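Local coordinates for lovastatin nonaketide synthase, polyketide synthase component (Aspergillus terreus, PDB 7CPX), which builds the dihydromonacolin L nonaketide of the lovastatin pathway from malonyl-CoA, S-adenosylmethionine and NADPH, working as a homodimer together with lovC, at residues E1494-G1506 with V1520-H1533. The protein carries 2 engineered substitutions. Sequence-based numbering, arbitrary orientation.
Sequences EPLDIRRSPAEQG and VLHATPDLEKTMAH
I1498 and R1499 in the loop after strand 1491-1493 pack against T1530 and H1533 of helix 1527-1537 and the turns leading into it, a loop-to-helix contact within the methyltransferase domain. The closest pair of CA atoms is I1498 and T1530, 4.9 Å apart. H1533 ND1 donates to I1498 O over 2.9 Å with an N-H...O angle of 156°; the acceptor lies in the imidazole plane, whereas the nitrogen stands above the carbonyl plane. With CG anti to its own carbonyl carbon (chi1 -63°), the ring turns one face to S1501, whose CA sits 3.8 Å from the ring centroid and 11° off the normal, a CH-pi contact. The opposite face looks onto K1529 O, and the P1502 ring passes at a slant over the base of the H1533 side chain, CD 3.5 Å from CB. The I1498 side chain brings CD1 to V1520 CG1, tip to tip at 3.5 Å; both side chains also touch I1445 of strand 1440-1445. The surroundings are those of the Rossmann-like fold of S-adenosylmethionine-dependent methyltransferases: V1520 comes just after strand 1512-1518, next to strand 1440-1445 in the sheet, and its side chain borders a glycine-rich GxGxxG sequence, consistent with the cofactor loop of such enzymes. R1499 extends past T1524 in the opposite direction, its CG 3.2 Å from T1524 OG1; its guanidinium edge faces A1523 O, but the modelled spacing is too short to trust and the bond is doubtful. D1497 OD1 accepts from R1499 N in an Asx turn, and T1524 OG1 accepts from D1526 N, 3.1 Å away, in an ST turn.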
loop_
_atom_site.group_PDB
_atom_site.type_symbol
_atom_site.label_atom_id
_atom_site.label_comp_id
_atom_site.label_asym_id
_atom_site.label_seq_id
_atom_site.Cartn_x
_atom_site.Cartn_y
_atom_site.Cartn_z
ATOM N N GLU A 1494 -51.584 -16.665 29.261
ATOM C CA GLU A 1494 -52.703 -15.878 29.747
ATOM C C GLU A 1494 -53.137 -16.443 31.093
ATOM O O GLU A 1494 -53.220 -17.671 31.236
ATOM C CB GLU A 1494 -53.887 -15.896 28.775
ATOM C CG GLU A 1494 -53.571 -15.345 27.397
ATOM C CD GLU A 1494 -54.793 -15.289 26.501
ATOM O OE1 GLU A 1494 -55.899 -15.612 26.983
ATOM O OE2 GLU A 1494 -54.647 -14.923 25.316
ATOM N N PRO A 1495 -53.419 -15.598 32.082
ATOM C CA PRO A 1495 -53.883 -16.102 33.376
ATOM C C PRO A 1495 -55.382 -16.347 33.399
ATOM O O PRO A 1495 -56.170 -15.645 32.765
ATOM C CB PRO A 1495 -53.503 -14.966 34.335
ATOM C CG PRO A 1495 -53.664 -13.742 33.504
ATOM C CD PRO A 1495 -53.275 -14.130 32.094
ATOM N N LEU A 1496 -55.770 -17.369 34.158
ATOM C CA LEU A 1496 -57.175 -17.710 34.326
ATOM C C LEU A 1496 -57.440 -18.045 35.784
ATOM O O LEU A 1496 -56.714 -18.844 36.383
ATOM C CB LEU A 1496 -57.573 -18.898 33.445
ATOM C CG LEU A 1496 -59.061 -19.253 33.424
ATOM C CD1 LEU A 1496 -59.862 -18.217 32.655
ATOM C CD2 LEU A 1496 -59.266 -20.635 32.831
ATOM N N ASP A 1497 -58.480 -17.436 36.343
ATOM C CA ASP A 1497 -58.990 -17.813 37.658
ATOM C C ASP A 1497 -60.149 -18.772 37.424
ATOM O O ASP A 1497 -61.240 -18.362 37.022
ATOM C CB ASP A 1497 -59.421 -16.583 38.450
ATOM C CG ASP A 1497 -59.867 -16.923 39.859
ATOM O OD1 ASP A 1497 -59.793 -18.111 40.238
ATOM O OD2 ASP A 1497 -60.291 -16.002 40.588
ATOM N N ILE A 1498 -59.909 -20.063 37.672
ATOM C CA ILE A 1498 -60.948 -21.064 37.443
ATOM C C ILE A 1498 -62.180 -20.749 38.275
ATOM O O ILE A 1498 -63.290 -21.163 37.922
ATOM C CB ILE A 1498 -60.465 -22.506 37.746
ATOM C CG1 ILE A 1498 -58.958 -22.577 38.016
ATOM C CG2 ILE A 1498 -60.823 -23.421 36.586
ATOM C CD1 ILE A 1498 -58.444 -23.976 38.268
ATOM N N ARG A 1499 -62.010 -20.016 39.372
ATOM C CA ARG A 1499 -63.119 -19.575 40.207
ATOM C C ARG A 1499 -63.953 -18.489 39.544
ATOM O O ARG A 1499 -64.996 -18.113 40.089
ATOM C CB ARG A 1499 -62.579 -19.069 41.547
ATOM C CG ARG A 1499 -61.646 -20.049 42.250
ATOM C CD ARG A 1499 -60.765 -19.357 43.278
ATOM N NE ARG A 1499 -59.685 -20.224 43.735
ATOM C CZ ARG A 1499 -58.735 -19.858 44.585
ATOM N NH1 ARG A 1499 -58.700 -18.642 45.103
ATOM N NH2 ARG A 1499 -57.794 -20.736 44.922
ATOM N N ARG A 1500 -63.523 -17.982 38.389
ATOM C CA ARG A 1500 -64.180 -16.880 37.707
ATOM C C ARG A 1500 -64.473 -17.275 36.266
ATOM O O ARG A 1500 -63.816 -18.148 35.693
ATOM C CB ARG A 1500 -63.309 -15.615 37.743
ATOM C CG ARG A 1500 -63.894 -14.415 37.019
ATOM C CD ARG A 1500 -62.939 -13.238 37.051
ATOM N NE ARG A 1500 -63.429 -12.118 36.259
ATOM C CZ ARG A 1500 -62.726 -11.027 35.987
ATOM N NH1 ARG A 1500 -61.487 -10.876 36.425
ATOM N NH2 ARG A 1500 -63.278 -10.066 35.252
ATOM N N SER A 1501 -65.476 -16.623 35.689
ATOM C CA SER A 1501 -65.847 -16.901 34.310
ATOM C C SER A 1501 -64.671 -16.592 33.386
ATOM O O SER A 1501 -64.048 -15.529 33.520
ATOM C CB SER A 1501 -67.063 -16.069 33.905
ATOM O OG SER A 1501 -67.407 -16.304 32.550
ATOM N N PRO A 1502 -64.332 -17.480 32.445
ATOM C CA PRO A 1502 -63.176 -17.199 31.579
ATOM C C PRO A 1502 -63.444 -16.110 30.559
ATOM O O PRO A 1502 -62.535 -15.332 30.243
ATOM C CB PRO A 1502 -62.903 -18.552 30.903
ATOM C CG PRO A 1502 -63.725 -19.556 31.663
ATOM C CD PRO A 1502 -64.906 -18.801 32.154
ATOM N N ALA A 1503 -64.666 -16.032 30.028
ATOM C CA ALA A 1503 -64.976 -15.002 29.042
ATOM C C ALA A 1503 -64.742 -13.612 29.616
ATOM O O ALA A 1503 -64.283 -12.708 28.908
ATOM C CB ALA A 1503 -66.419 -15.151 28.563
ATOM N N GLU A 1504 -65.050 -13.424 30.901
ATOM C CA GLU A 1504 -64.774 -12.146 31.546
ATOM C C GLU A 1504 -63.280 -11.857 31.587
ATOM O O GLU A 1504 -62.875 -10.692 31.671
ATOM C CB GLU A 1504 -65.350 -12.139 32.961
ATOM C CG GLU A 1504 -66.842 -12.411 33.025
ATOM C CD GLU A 1504 -67.367 -12.437 34.448
ATOM O OE1 GLU A 1504 -66.561 -12.253 35.383
ATOM O OE2 GLU A 1504 -68.586 -12.641 34.630
ATOM N N GLN A 1505 -62.451 -12.895 31.530
ATOM C CA GLN A 1505 -61.005 -12.752 31.629
ATOM C C GLN A 1505 -60.325 -12.623 30.272
ATOM O O GLN A 1505 -59.091 -12.580 30.218
ATOM C CB GLN A 1505 -60.418 -13.943 32.392
ATOM C CG GLN A 1505 -61.014 -14.125 33.779
ATOM C CD GLN A 1505 -60.434 -15.313 34.518
ATOM O OE1 GLN A 1505 -59.261 -15.314 34.890
ATOM N NE2 GLN A 1505 -61.255 -16.334 34.734
ATOM N N GLY A 1506 -61.090 -12.563 29.183
ATOM C CA GLY A 1506 -60.544 -12.370 27.856
ATOM C C GLY A 1506 -60.461 -13.624 27.012
ATOM O O GLY A 1506 -60.257 -13.517 25.796
ATOM N N VAL A 1520 -55.245 -28.592 40.163
ATOM C CA VAL A 1520 -55.652 -27.249 40.568
ATOM C C VAL A 1520 -57.141 -27.137 40.847
ATOM O O VAL A 1520 -57.568 -26.171 41.505
ATOM C CB VAL A 1520 -55.227 -26.220 39.496
ATOM C CG1 VAL A 1520 -56.017 -26.428 38.212
ATOM C CG2 VAL A 1520 -55.383 -24.800 40.019
ATOM N N LEU A 1521 -57.973 -28.075 40.391
ATOM C CA LEU A 1521 -59.395 -28.019 40.704
ATOM C C LEU A 1521 -59.660 -28.169 42.195
ATOM O O LEU A 1521 -60.722 -27.752 42.668
ATOM C CB LEU A 1521 -60.147 -29.103 39.929
ATOM C CG LEU A 1521 -60.013 -29.054 38.405
ATOM C CD1 LEU A 1521 -60.880 -30.123 37.759
ATOM C CD2 LEU A 1521 -60.368 -27.675 37.866
ATOM N N HIS A 1522 -58.726 -28.757 42.943
ATOM C CA HIS A 1522 -58.861 -28.844 44.391
ATOM C C HIS A 1522 -58.508 -27.537 45.086
ATOM O O HIS A 1522 -58.778 -27.400 46.285
ATOM C CB HIS A 1522 -57.977 -29.964 44.944
ATOM C CG HIS A 1522 -56.514 -29.655 44.902
ATOM N ND1 HIS A 1522 -55.662 -29.939 45.949
ATOM C CD2 HIS A 1522 -55.749 -29.086 43.939
ATOM C CE1 HIS A 1522 -54.438 -29.557 45.634
ATOM N NE2 HIS A 1522 -54.463 -29.037 44.419
ATOM N N ALA A 1523 -57.915 -26.584 44.369
ATOM C CA ALA A 1523 -57.558 -25.286 44.920
ATOM C C ALA A 1523 -58.682 -24.266 44.783
ATOM O O ALA A 1523 -58.469 -23.080 45.065
ATOM C CB ALA A 1523 -56.290 -24.761 44.241
ATOM N N THR A 1524 -59.868 -24.699 44.352
ATOM C CA THR A 1524 -61.005 -23.814 44.165
ATOM C C THR A 1524 -62.221 -24.433 44.848
ATOM O O THR A 1524 -62.542 -25.607 44.587
ATOM C CB THR A 1524 -61.297 -23.578 42.680
ATOM O OG1 THR A 1524 -62.627 -23.069 42.526
ATOM C CG2 THR A 1524 -61.158 -24.873 41.892
ATOM N N PRO A 1525 -62.916 -23.695 45.720
ATOM C CA PRO A 1525 -64.156 -24.222 46.304
ATOM C C PRO A 1525 -65.339 -24.201 45.351
ATOM O O PRO A 1525 -66.427 -24.644 45.733
ATOM C CB PRO A 1525 -64.396 -23.293 47.502
ATOM C CG PRO A 1525 -63.780 -22.006 47.095
ATOM C CD PRO A 1525 -62.581 -22.362 46.258
ATOM N N ASP A 1526 -65.158 -23.705 44.130
ATOM C CA ASP A 1526 -66.211 -23.623 43.125
ATOM C C ASP A 1526 -66.044 -24.718 42.075
ATOM O O ASP A 1526 -66.240 -24.490 40.879
ATOM C CB ASP A 1526 -66.214 -22.247 42.467
ATOM C CG ASP A 1526 -66.098 -21.119 43.474
ATOM O OD1 ASP A 1526 -65.013 -20.966 44.072
ATOM O OD2 ASP A 1526 -67.092 -20.388 43.667
ATOM N N LEU A 1527 -65.668 -25.918 42.525
ATOM C CA LEU A 1527 -65.350 -27.020 41.621
ATOM C C LEU A 1527 -66.346 -27.137 40.473
ATOM O O LEU A 1527 -65.961 -27.153 39.299
ATOM C CB LEU A 1527 -65.297 -28.328 42.415
ATOM C CG LEU A 1527 -65.024 -29.603 41.615
ATOM C CD1 LEU A 1527 -63.705 -29.495 40.869
ATOM C CD2 LEU A 1527 -65.023 -30.816 42.530
ATOM N N GLU A 1528 -67.637 -27.219 40.795
ATOM C CA GLU A 1528 -68.641 -27.353 39.745
ATOM C C GLU A 1528 -68.632 -26.143 38.820
ATOM O O GLU A 1528 -68.691 -26.289 37.593
ATOM C CB GLU A 1528 -70.025 -27.547 40.364
ATOM C CG GLU A 1528 -70.098 -28.693 41.359
ATOM C CD GLU A 1528 -71.520 -29.028 41.762
ATOM O OE1 GLU A 1528 -72.451 -28.335 41.298
ATOM O OE2 GLU A 1528 -71.708 -29.985 42.543
ATOM N N LYS A 1529 -68.544 -24.939 39.388
ATOM C CA LYS A 1529 -68.541 -23.739 38.558
ATOM C C LYS A 1529 -67.251 -23.630 37.753
ATOM O O LYS A 1529 -67.268 -23.163 36.609
ATOM C CB LYS A 1529 -68.742 -22.500 39.427
ATOM C CG LYS A 1529 -70.017 -22.539 40.253
ATOM C CD LYS A 1529 -70.386 -21.168 40.799
ATOM C CE LYS A 1529 -69.334 -20.636 41.758
ATOM N NZ LYS A 1529 -69.736 -19.336 42.359
ATOM N N THR A 1530 -66.125 -24.056 38.326
ATOM C CA THR A 1530 -64.874 -24.043 37.573
ATOM C C THR A 1530 -64.941 -24.997 36.387
ATOM O O THR A 1530 -64.468 -24.677 35.289
ATOM C CB THR A 1530 -63.704 -24.409 38.488
ATOM O OG1 THR A 1530 -63.854 -25.757 38.944
ATOM C CG2 THR A 1530 -63.648 -23.474 39.689
ATOM N N MET A 1531 -65.530 -26.177 36.587
ATOM C CA MET A 1531 -65.672 -27.122 35.484
ATOM C C MET A 1531 -66.662 -26.605 34.445
ATOM O O MET A 1531 -66.485 -26.828 33.242
ATOM C CB MET A 1531 -66.100 -28.484 36.026
ATOM C CG MET A 1531 -65.087 -29.089 36.991
ATOM S SD MET A 1531 -65.726 -30.478 37.943
ATOM C CE MET A 1531 -65.880 -31.722 36.668
ATOM N N ALA A 1532 -67.706 -25.902 34.890
ATOM C CA ALA A 1532 -68.611 -25.257 33.944
ATOM C C ALA A 1532 -67.878 -24.202 33.125
ATOM O O ALA A 1532 -68.124 -24.051 31.924
ATOM C CB ALA A 1532 -69.793 -24.635 34.688
ATOM N N HIS A 1533 -66.977 -23.456 33.764
ATOM C CA HIS A 1533 -66.147 -22.497 33.042
ATOM C C HIS A 1533 -65.283 -23.202 32.003
ATOM O O HIS A 1533 -65.166 -22.751 30.853
ATOM C CB HIS A 1533 -65.273 -21.733 34.036
ATOM C CG HIS A 1533 -66.051 -20.904 35.009
ATOM N ND1 HIS A 1533 -65.545 -20.521 36.233
ATOM C CD2 HIS A 1533 -67.300 -20.386 34.941
ATOM C CE1 HIS A 1533 -66.448 -19.803 36.876
ATOM N NE2 HIS A 1533 -67.522 -19.705 36.113
#